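PDB 7M0O: 3-phosphoshikimate 1-carboxyvinyltransferase from Streptomyces sviceus, which probably catalyses the transfer of the enolpyruvyl group of phosphoenolpyruvate to the 5-hydroxyl of shikimate-3-phosphate, the sixth step of chorismate biosynthesis. Local coordinates for residues E70-C75 with T95-A100; L300-P305 with M370-T375; V360-D365 with S383-G388. All blocks are in the same frame, centred on the assembly; numbering follows the deposited sequence.

Interaction 1 (E70-C75 with T95-A100); sequences EADVYC and TYRFDA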
loop_
_atom_site.group_PDB
_atom_site.type_symbol
_atom_site.label_atom_id
_atom_site.label_comp_id
_atom_site.label_asym_id
_atom_site.label_seq_id
_atom_site.Cartn_x
_atom_site.Cartn_y
_atom_site.Cartn_z
ATOM N N GLU A 70 -24.885 4.578 20.592
ATOM C CA GLU A 70 -25.298 5.414 19.468
ATOM C C GLU A 70 -24.203 6.441 19.200
ATOM O O GLU A 70 -23.563 6.929 20.136
ATOM C CB GLU A 70 -26.634 6.109 19.759
ATOM C CG GLU A 70 -27.289 6.811 18.576
ATOM C CD GLU A 70 -28.749 7.157 18.854
ATOM O OE1 GLU A 70 -29.191 6.962 20.003
ATOM O OE2 GLU A 70 -29.459 7.609 17.928
ATOM N N ALA A 71 -23.986 6.753 17.919
ATOM C CA ALA A 71 -22.978 7.749 17.569
ATOM C C ALA A 71 -23.184 8.268 16.154
ATOM O O ALA A 71 -23.703 7.569 15.280
ATOM C CB ALA A 71 -21.560 7.190 17.686
ATOM N N ASP A 72 -22.749 9.510 15.946
ATOM C CA ASP A 72 -22.596 10.092 14.622
ATOM C C ASP A 72 -21.099 10.116 14.326
ATOM O O ASP A 72 -20.324 10.712 15.081
ATOM C CB ASP A 72 -23.198 11.500 14.569
ATOM C CG ASP A 72 -24.699 11.522 14.859
ATOM O OD1 ASP A 72 -25.481 11.062 14.001
ATOM O OD2 ASP A 72 -25.106 12.008 15.935
ATOM N N VAL A 73 -20.690 9.450 13.253
ATOM C CA VAL A 73 -19.280 9.281 12.911
ATOM C C VAL A 73 -19.030 9.966 11.573
ATOM O O VAL A 73 -19.672 9.634 10.568
ATOM C CB VAL A 73 -18.884 7.801 12.845
ATOM C CG1 VAL A 73 -17.394 7.649 12.563
ATOM C CG2 VAL A 73 -19.285 7.093 14.133
ATOM N N TYR A 74 -18.100 10.914 11.564
ATOM C CA TYR A 74 -17.703 11.633 10.359
ATOM C C TYR A 74 -16.431 11.000 9.806
ATOM O O TYR A 74 -15.418 10.907 10.514
ATOM C CB TYR A 74 -17.490 13.114 10.675
ATOM C CG TYR A 74 -17.055 13.939 9.496
ATOM C CD1 TYR A 74 -17.795 13.936 8.315
ATOM C CD2 TYR A 74 -15.901 14.717 9.558
ATOM C CE1 TYR A 74 -17.394 14.689 7.226
ATOM C CE2 TYR A 74 -15.493 15.473 8.472
ATOM C CZ TYR A 74 -16.247 15.456 7.313
ATOM O OH TYR A 74 -15.832 16.206 6.234
ATOM N N CYS A 75 -16.477 10.570 8.550
ATOM C CA CYS A 75 -15.380 9.832 7.934
ATOM C C CYS A 75 -14.413 10.724 7.155
ATOM O O CYS A 75 -13.410 10.221 6.630
ATOM C CB CYS A 75 -15.952 8.739 7.023
ATOM S SG CYS A 75 -16.878 7.489 7.953
ATOM N N THR A 95 -26.486 1.862 17.334
ATOM C CA THR A 95 -27.001 2.615 16.184
ATOM C C THR A 95 -25.979 3.661 15.753
ATOM O O THR A 95 -25.668 4.574 16.523
ATOM C CB THR A 95 -28.340 3.279 16.503
ATOM O OG1 THR A 95 -29.222 2.316 17.091
ATOM C CG2 THR A 95 -28.970 3.825 15.233
ATOM N N TYR A 96 -25.466 3.534 14.526
ATOM C CA TYR A 96 -24.309 4.318 14.082
ATOM C C TYR A 96 -24.611 5.008 12.759
ATOM O O TYR A 96 -24.862 4.347 11.745
ATOM C CB TYR A 96 -23.073 3.416 13.971
ATOM C CG TYR A 96 -22.859 2.633 15.249
ATOM C CD1 TYR A 96 -22.464 3.281 16.410
ATOM C CD2 TYR A 96 -23.113 1.257 15.317
ATOM C CE1 TYR A 96 -22.282 2.593 17.596
ATOM C CE2 TYR A 96 -22.921 0.564 16.494
ATOM C CZ TYR A 96 -22.516 1.240 17.633
ATOM O OH TYR A 96 -22.332 0.562 18.819
ATOM N N ARG A 97 -24.558 6.341 12.774
ATOM C CA ARG A 97 -24.868 7.168 11.608
ATOM C C ARG A 97 -23.560 7.685 11.014
ATOM O O ARG A 97 -22.865 8.494 11.638
ATOM C CB ARG A 97 -25.795 8.318 11.997
ATOM C CG ARG A 97 -27.165 7.862 12.471
ATOM C CD ARG A 97 -27.982 9.008 13.052
ATOM N NE ARG A 97 -27.389 9.501 14.290
ATOM C CZ ARG A 97 -27.636 8.992 15.492
ATOM N NH1 ARG A 97 -28.477 7.970 15.624
ATOM N NH2 ARG A 97 -27.039 9.504 16.563
ATOM N N PHE A 98 -23.225 7.215 9.812
ATOM C CA PHE A 98 -21.984 7.585 9.143
ATOM C C PHE A 98 -22.230 8.651 8.083
ATOM O O PHE A 98 -23.281 8.688 7.436
ATOM C CB PHE A 98 -21.341 6.354 8.493
ATOM C CG PHE A 98 -20.804 5.360 9.487
ATOM C CD1 PHE A 98 -21.582 4.304 9.936
ATOM C CD2 PHE A 98 -19.503 5.473 9.958
ATOM C CE1 PHE A 98 -21.079 3.387 10.859
ATOM C CE2 PHE A 98 -18.998 4.553 10.876
ATOM C CZ PHE A 98 -19.796 3.511 11.326
ATOM N N ASP A 99 -21.248 9.530 7.918
ATOM C CA ASP A 99 -21.261 10.498 6.835
ATOM C C ASP A 99 -19.816 10.751 6.420
ATOM O O ASP A 99 -18.872 10.366 7.112
ATOM C CB ASP A 99 -21.975 11.804 7.243
ATOM C CG ASP A 99 -22.470 12.583 6.052
ATOM O OD1 ASP A 99 -22.345 12.068 4.914
ATOM O OD2 ASP A 99 -22.970 13.717 6.253
ATOM N N ALA A 100 -19.643 11.393 5.273
ATOM C CA ALA A 100 -18.305 11.717 4.798
ATOM C C ALA A 100 -18.318 13.142 4.255
ATOM O O ALA A 100 -19.347 13.808 4.240
ATOM C CB ALA A 100 -17.847 10.693 3.754
#

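Interaction 2 (L300-P305 with M370-T375); sequences LAAIAP and MSFAVT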
loop_
_atom_site.group_PDB
_atom_site.type_symbol
_atom_site.label_atom_id
_atom_site.label_comp_id
_atom_site.label_asym_id
_atom_site.label_seq_id
_atom_site.Cartn_x
_atom_site.Cartn_y
_atom_site.Cartn_z
ATOM N N LEU A 300 14.331 0.779 -12.126
ATOM C CA LEU A 300 15.458 0.181 -12.835
ATOM C C LEU A 300 15.739 0.904 -14.152
ATOM O O LEU A 300 16.900 1.121 -14.509
ATOM C CB LEU A 300 15.194 -1.302 -13.098
ATOM C CG LEU A 300 16.324 -2.000 -13.882
ATOM C CD1 LEU A 300 17.654 -1.842 -13.161
ATOM C CD2 LEU A 300 16.042 -3.490 -14.141
ATOM N N ALA A 301 14.696 1.246 -14.901
ATOM C CA ALA A 301 14.912 1.933 -16.172
ATOM C C ALA A 301 15.720 3.214 -15.989
ATOM O O ALA A 301 16.533 3.568 -16.850
ATOM C CB ALA A 301 13.564 2.239 -16.825
ATOM N N ALA A 302 15.542 3.894 -14.861
ATOM C CA ALA A 302 16.172 5.194 -14.669
ATOM C C ALA A 302 17.643 5.112 -14.252
ATOM O O ALA A 302 18.357 6.109 -14.410
ATOM C CB ALA A 302 15.371 6.009 -13.650
ATOM N N ILE A 303 18.129 3.974 -13.737
ATOM C CA ILE A 303 19.564 3.806 -13.464
ATOM C C ILE A 303 20.275 3.028 -14.561
ATOM O O ILE A 303 21.517 3.011 -14.587
ATOM C CB ILE A 303 19.825 3.140 -12.089
ATOM C CG1 ILE A 303 19.262 1.716 -12.047
ATOM C CG2 ILE A 303 19.240 4.003 -10.977
ATOM C CD1 ILE A 303 19.661 0.920 -10.801
ATOM N N ALA A 304 19.532 2.436 -15.500
ATOM C CA ALA A 304 20.164 1.656 -16.553
ATOM C C ALA A 304 21.122 2.445 -17.455
ATOM O O ALA A 304 22.029 1.806 -18.019
ATOM C CB ALA A 304 19.076 0.974 -17.399
ATOM N N PRO A 305 20.992 3.766 -17.654
ATOM C CA PRO A 305 21.981 4.462 -18.502
ATOM C C PRO A 305 23.411 4.306 -18.022
ATOM O O PRO A 305 24.344 4.481 -18.820
ATOM C CB PRO A 305 21.530 5.925 -18.444
ATOM C CG PRO A 305 20.051 5.822 -18.245
ATOM C CD PRO A 305 19.834 4.642 -17.363
ATOM N N MET A 370 9.602 10.109 -9.571
ATOM C CA MET A 370 10.515 9.619 -8.543
ATOM C C MET A 370 11.670 8.839 -9.159
ATOM O O MET A 370 12.811 8.935 -8.695
ATOM C CB MET A 370 9.747 8.783 -7.518
ATOM C CG MET A 370 8.832 9.653 -6.646
ATOM S SD MET A 370 8.048 8.836 -5.242
ATOM C CE MET A 370 6.799 7.870 -6.050
ATOM N N SER A 371 11.400 8.072 -10.216
ATOM C CA SER A 371 12.467 7.289 -10.839
ATOM C C SER A 371 13.534 8.177 -11.466
ATOM O O SER A 371 14.725 7.967 -11.225
ATOM C CB SER A 371 11.893 6.334 -11.885
ATOM O OG SER A 371 11.093 5.352 -11.282
ATOM N N PHE A 372 13.131 9.181 -12.265
ATOM C CA PHE A 372 14.121 10.005 -12.945
ATOM C C PHE A 372 14.767 11.028 -12.023
ATOM O O PHE A 372 15.828 11.571 -12.372
ATOM C CB PHE A 372 13.504 10.678 -14.183
ATOM C CG PHE A 372 13.308 9.714 -15.326
ATOM C CD1 PHE A 372 14.381 9.341 -16.130
ATOM C CD2 PHE A 372 12.078 9.127 -15.548
ATOM C CE1 PHE A 372 14.218 8.423 -17.151
ATOM C CE2 PHE A 372 11.900 8.198 -16.572
ATOM C CZ PHE A 372 12.969 7.849 -17.377
ATOM N N ALA A 373 14.202 11.243 -10.833
ATOM C CA ALA A 373 14.952 11.951 -9.802
ATOM C C ALA A 373 16.250 11.218 -9.480
ATOM O O ALA A 373 17.276 11.854 -9.217
ATOM C CB ALA A 373 14.096 12.121 -8.542
ATOM N N VAL A 374 16.222 9.878 -9.455
ATOM C CA VAL A 374 17.457 9.151 -9.188
ATOM C C VAL A 374 18.474 9.400 -10.299
ATOM O O VAL A 374 19.669 9.572 -10.041
ATOM C CB VAL A 374 17.181 7.644 -9.003
ATOM C CG1 VAL A 374 18.472 6.944 -8.640
ATOM C CG2 VAL A 374 16.133 7.405 -7.930
ATOM N N THR A 375 18.018 9.414 -11.556
ATOM C CA THR A 375 18.909 9.714 -12.670
ATOM C C THR A 375 19.603 11.050 -12.473
ATOM O O THR A 375 20.770 11.215 -12.851
ATOM C CB THR A 375 18.121 9.741 -13.980
ATOM O OG1 THR A 375 17.307 8.568 -14.087
ATOM C CG2 THR A 375 19.063 9.813 -15.166
#

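Interaction 3 (V360-D365 with S383-G388); sequences VTSYGD and SFDDPG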
loop_
_atom_site.group_PDB
_atom_site.type_symbol
_atom_site.label_atom_id
_atom_site.label_comp_id
_atom_site.label_asym_id
_atom_site.label_seq_id
_atom_site.Cartn_x
_atom_site.Cartn_y
_atom_site.Cartn_z
ATOM N N VAL A 360 11.558 16.089 -17.962
ATOM C CA VAL A 360 10.875 14.805 -18.027
ATOM C C VAL A 360 9.381 15.029 -18.215
ATOM O O VAL A 360 8.778 15.858 -17.521
ATOM C CB VAL A 360 11.153 14.002 -16.749
ATOM C CG1 VAL A 360 10.115 12.890 -16.553
ATOM C CG2 VAL A 360 12.578 13.447 -16.789
ATOM N N THR A 361 8.780 14.302 -19.168
ATOM C CA THR A 361 7.326 14.270 -19.315
ATOM C C THR A 361 6.747 13.222 -18.365
ATOM O O THR A 361 6.880 12.017 -18.599
ATOM C CB THR A 361 6.910 13.958 -20.749
ATOM O OG1 THR A 361 7.446 14.942 -21.635
ATOM C CG2 THR A 361 5.374 13.979 -20.854
ATOM N N SER A 362 6.080 13.679 -17.309
ATOM C CA SER A 362 5.651 12.778 -16.248
ATOM C C SER A 362 4.382 11.997 -16.572
ATOM O O SER A 362 4.190 10.903 -16.019
ATOM C CB SER A 362 5.481 13.584 -14.951
ATOM O OG SER A 362 4.263 14.309 -14.969
ATOM N N TYR A 363 3.513 12.519 -17.438
ATOM C CA TYR A 363 2.162 11.979 -17.636
ATOM C C TYR A 363 1.360 11.949 -16.329
ATOM O O TYR A 363 0.404 11.173 -16.197
ATOM C CB TYR A 363 2.189 10.579 -18.285
ATOM C CG TYR A 363 2.694 10.609 -19.715
ATOM C CD1 TYR A 363 1.832 10.884 -20.768
ATOM C CD2 TYR A 363 4.036 10.397 -20.006
ATOM C CE1 TYR A 363 2.288 10.929 -22.072
ATOM C CE2 TYR A 363 4.507 10.440 -21.311
ATOM C CZ TYR A 363 3.627 10.702 -22.341
ATOM O OH TYR A 363 4.086 10.761 -23.644
ATOM N N GLY A 364 1.737 12.793 -15.363
ATOM C CA GLY A 364 1.131 12.817 -14.045
ATOM C C GLY A 364 1.444 11.615 -13.187
ATOM O O GLY A 364 0.816 11.432 -12.136
ATOM N N ASP A 365 2.422 10.803 -13.597
ATOM C CA ASP A 365 2.740 9.539 -12.937
ATOM C C ASP A 365 3.843 9.735 -11.900
ATOM O O ASP A 365 4.990 10.052 -12.253
ATOM C CB ASP A 365 3.171 8.492 -13.965
ATOM C CG ASP A 365 3.167 7.086 -13.400
ATOM O OD1 ASP A 365 3.635 6.892 -12.259
ATOM O OD2 ASP A 365 2.680 6.178 -14.102
ATOM N N SER A 383 14.689 18.158 -14.888
ATOM C CA SER A 383 13.523 18.766 -14.277
ATOM C C SER A 383 12.298 17.955 -14.695
ATOM O O SER A 383 12.394 17.002 -15.472
ATOM C CB SER A 383 13.407 20.252 -14.674
ATOM O OG SER A 383 13.229 20.416 -16.071
ATOM N N PHE A 384 11.144 18.331 -14.159
ATOM C CA PHE A 384 9.895 17.628 -14.397
ATOM C C PHE A 384 8.819 18.622 -14.780
ATOM O O PHE A 384 8.775 19.731 -14.243
ATOM C CB PHE A 384 9.458 16.862 -13.144
ATOM C CG PHE A 384 10.560 16.042 -12.533
ATOM C CD1 PHE A 384 10.918 14.821 -13.089
ATOM C CD2 PHE A 384 11.236 16.492 -11.419
ATOM C CE1 PHE A 384 11.945 14.067 -12.546
ATOM C CE2 PHE A 384 12.259 15.743 -10.868
ATOM C CZ PHE A 384 12.617 14.533 -11.437
ATOM N N ASP A 385 7.932 18.209 -15.682
ATOM C CA ASP A 385 6.808 19.073 -16.032
ATOM C C ASP A 385 5.760 19.135 -14.921
ATOM O O ASP A 385 5.009 20.117 -14.844
ATOM C CB ASP A 385 6.195 18.619 -17.358
ATOM C CG ASP A 385 5.653 17.176 -17.324
ATOM O OD1 ASP A 385 5.787 16.460 -16.294
ATOM O OD2 ASP A 385 5.082 16.756 -18.358
ATOM N N ASP A 386 5.739 18.143 -14.028
ATOM C CA ASP A 386 4.701 18.023 -13.001
ATOM C C ASP A 386 5.314 17.427 -11.731
ATOM O O ASP A 386 5.087 16.255 -11.398
ATOM C CB ASP A 386 3.547 17.169 -13.524
ATOM C CG ASP A 386 2.354 17.117 -12.574
ATOM O OD1 ASP A 386 2.287 17.928 -11.624
ATOM O OD2 ASP A 386 1.462 16.263 -12.802
ATOM N N PRO A 387 6.109 18.215 -10.993
ATOM C CA PRO A 387 6.769 17.662 -9.791
ATOM C C PRO A 387 5.815 17.334 -8.656
ATOM O O PRO A 387 6.174 16.544 -7.774
ATOM C CB PRO A 387 7.752 18.773 -9.380
ATOM C CG PRO A 387 7.163 20.026 -9.962
ATOM C CD PRO A 387 6.502 19.614 -11.246
ATOM N N GLY A 388 4.612 17.905 -8.639
ATOM C CA GLY A 388 3.694 17.652 -7.561
ATOM C C GLY A 388 3.001 16.306 -7.611
ATOM O O GLY A 388 2.354 15.927 -6.631
HETATM O O HOH W 1 5.827 17.286 -20.888
HETATM O O HOH W 2 3.013 14.984 -18.654
#

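Interaction 1 (E70-C75 with T95-A100)
Strands 70-74 and 95-99 are the two parallel strands of a beta-alpha-beta unit whose crossover is helix 79-90. They run 4.8 Å apart at 15°, and five backbone hydrogen bonds link them, from Ala71 N to Thr95 O through to Cys75 N to Asp99 O. On the face carrying Glu70, Asp72 and Arg97, one guanidinium group serves two acids of the adjoining strand. Arg97 NE donates to Asp72 OD1 at a modelled 2.5 Å, shorter than usual for such a pair, while Arg97 NH1 meets Glu70 OE2, also at 2.5 Å, on the oxygen's anti lone pair. A bend at chi3 turns the guanidinium back across the first strand, where both carboxylates come to its edge and their planes stand 65° (Glu70) and 55° (Asp72) from its own. A weak third bond joins Arg97 NH2 to Asp72 OD2, further restricting rotation of the group. The other face is largely apolar: Val73 CB packs 3.8 Å from Phe98 CD2, and Cys75 SG sits at the edge of the same ring. Leu85 of the crossover helix touches both Val73 and Phe98. Two adjacent parallel strands joined through a helix packed on one face of their sheet make a classic beta-alpha-beta crossover.

Interaction 2 (L300-P305 with M370-T375)
The methyl group of Ala302 meets helix 366-375 at three places. Ala302 CB lies 3.2 Å from the carbonyl oxygen Ser371 O, and the hydroxyl oxygen Thr375 OG1 is just as near to this methyl. Phe372 supplies the third surface: Ala302 CB stands over one face of its ring, displaced toward the rim, with Phe372 CD1 at 4.3 Å. So small a side chain lets the two backbones approach closely, and the CA atoms of Ala302 and Phe372 are 5.5 Å apart. Polar contact comes from Thr375, whose OG1 donates to Ala302 O at 2.7 Å. The hydroxyl arrives well to one side of the carbonyl, with a C=O...O angle of 120° and a 30° tilt from the carbonyl plane. With Thr375 OG1 turned beside its own backbone N (chi1 -49°), the hydroxyl faces this oxygen. Next to this bond, Ile303 CG2 and Val374 CG1 touch at 3.8 Å, their side chains running alongside each other. Ser371 directs its hydroxyl elsewhere, to Arg367 O one turn earlier in its helix. Beyond this first shell, Asn333 and Leu334 of helix 326-336 pack on Phe372, whereas Tyr228 of helix 223-235 and Phe401 of helix 397-406 lie against Val374. The contact is thus a buried junction between helices 297-303 and 366-375, enclosed by three further helices.

Interaction 3 (V360-D365 with S383-G388)
Val360 and Phe384 form a parallel bridge between two very short strands, with Val360 N bonded to Ser383 O at 2.8 Å and Asp385 N to Val360 O at 3.1 Å, after which both chains leave the strand conformation. On one side of this bridge Val360 CB packs 3.8 Å from Phe384 CD1, the two side chains projecting together from the same face. Beyond it, the carboxylate of Asp385 takes over from the backbone as acceptor. Its CG lies between the backbone N and the carbonyl carbon (chi1 61°), bringing OD1 to Ser362. Ser362 N and Ser362 OG each donate to Asp385 OD1 at 3.0 Å, both on the syn side but from opposite faces of the carboxylate plane, 31° and 21° out of it. Ser362 OG also accepts from Gly364 N at 3.0 Å, an ST turn within the type I' beta turn from Ser362 to Asp365. Two waters donate to Asp385 OD2; one also meets Thr361 OG1, and the other accepts from Tyr363 N. Thr361 OG1 has a protein partner too, Arg336. At the end of the turn Asp365 caps helix 366-375 through Arg367 N and forms a salt bridge with Arg326. The backbone, hydroxyl and water donors around the Asp385 carboxylate probably stabilise its anionic form and help hold the turn in shape before the helix.

Interaction 1 comes first along the chain and stands alone: its centre is 46 Å from that of interaction 2 and 39 Å from that of interaction 3, with no touching atoms. It joins parallel strands of a four-stranded sheet on the opposite side of the chain's centre from interaction 2. Interactions 2 and 3 are neighbours, their centres 14 Å apart, and their segments alternate in sequence. Helix 366-375 connects them, following the turn of 360-365 and preceding strand 383-384, while Phe372 packs against Val360 and Phe384. This distribution fits the two-domain architecture of EPSP synthases, in which the substrates bind between the domains; all three interactions lie near residues predicted to bind phosphoenolpyruvate, Arg107 in the case of interaction 1.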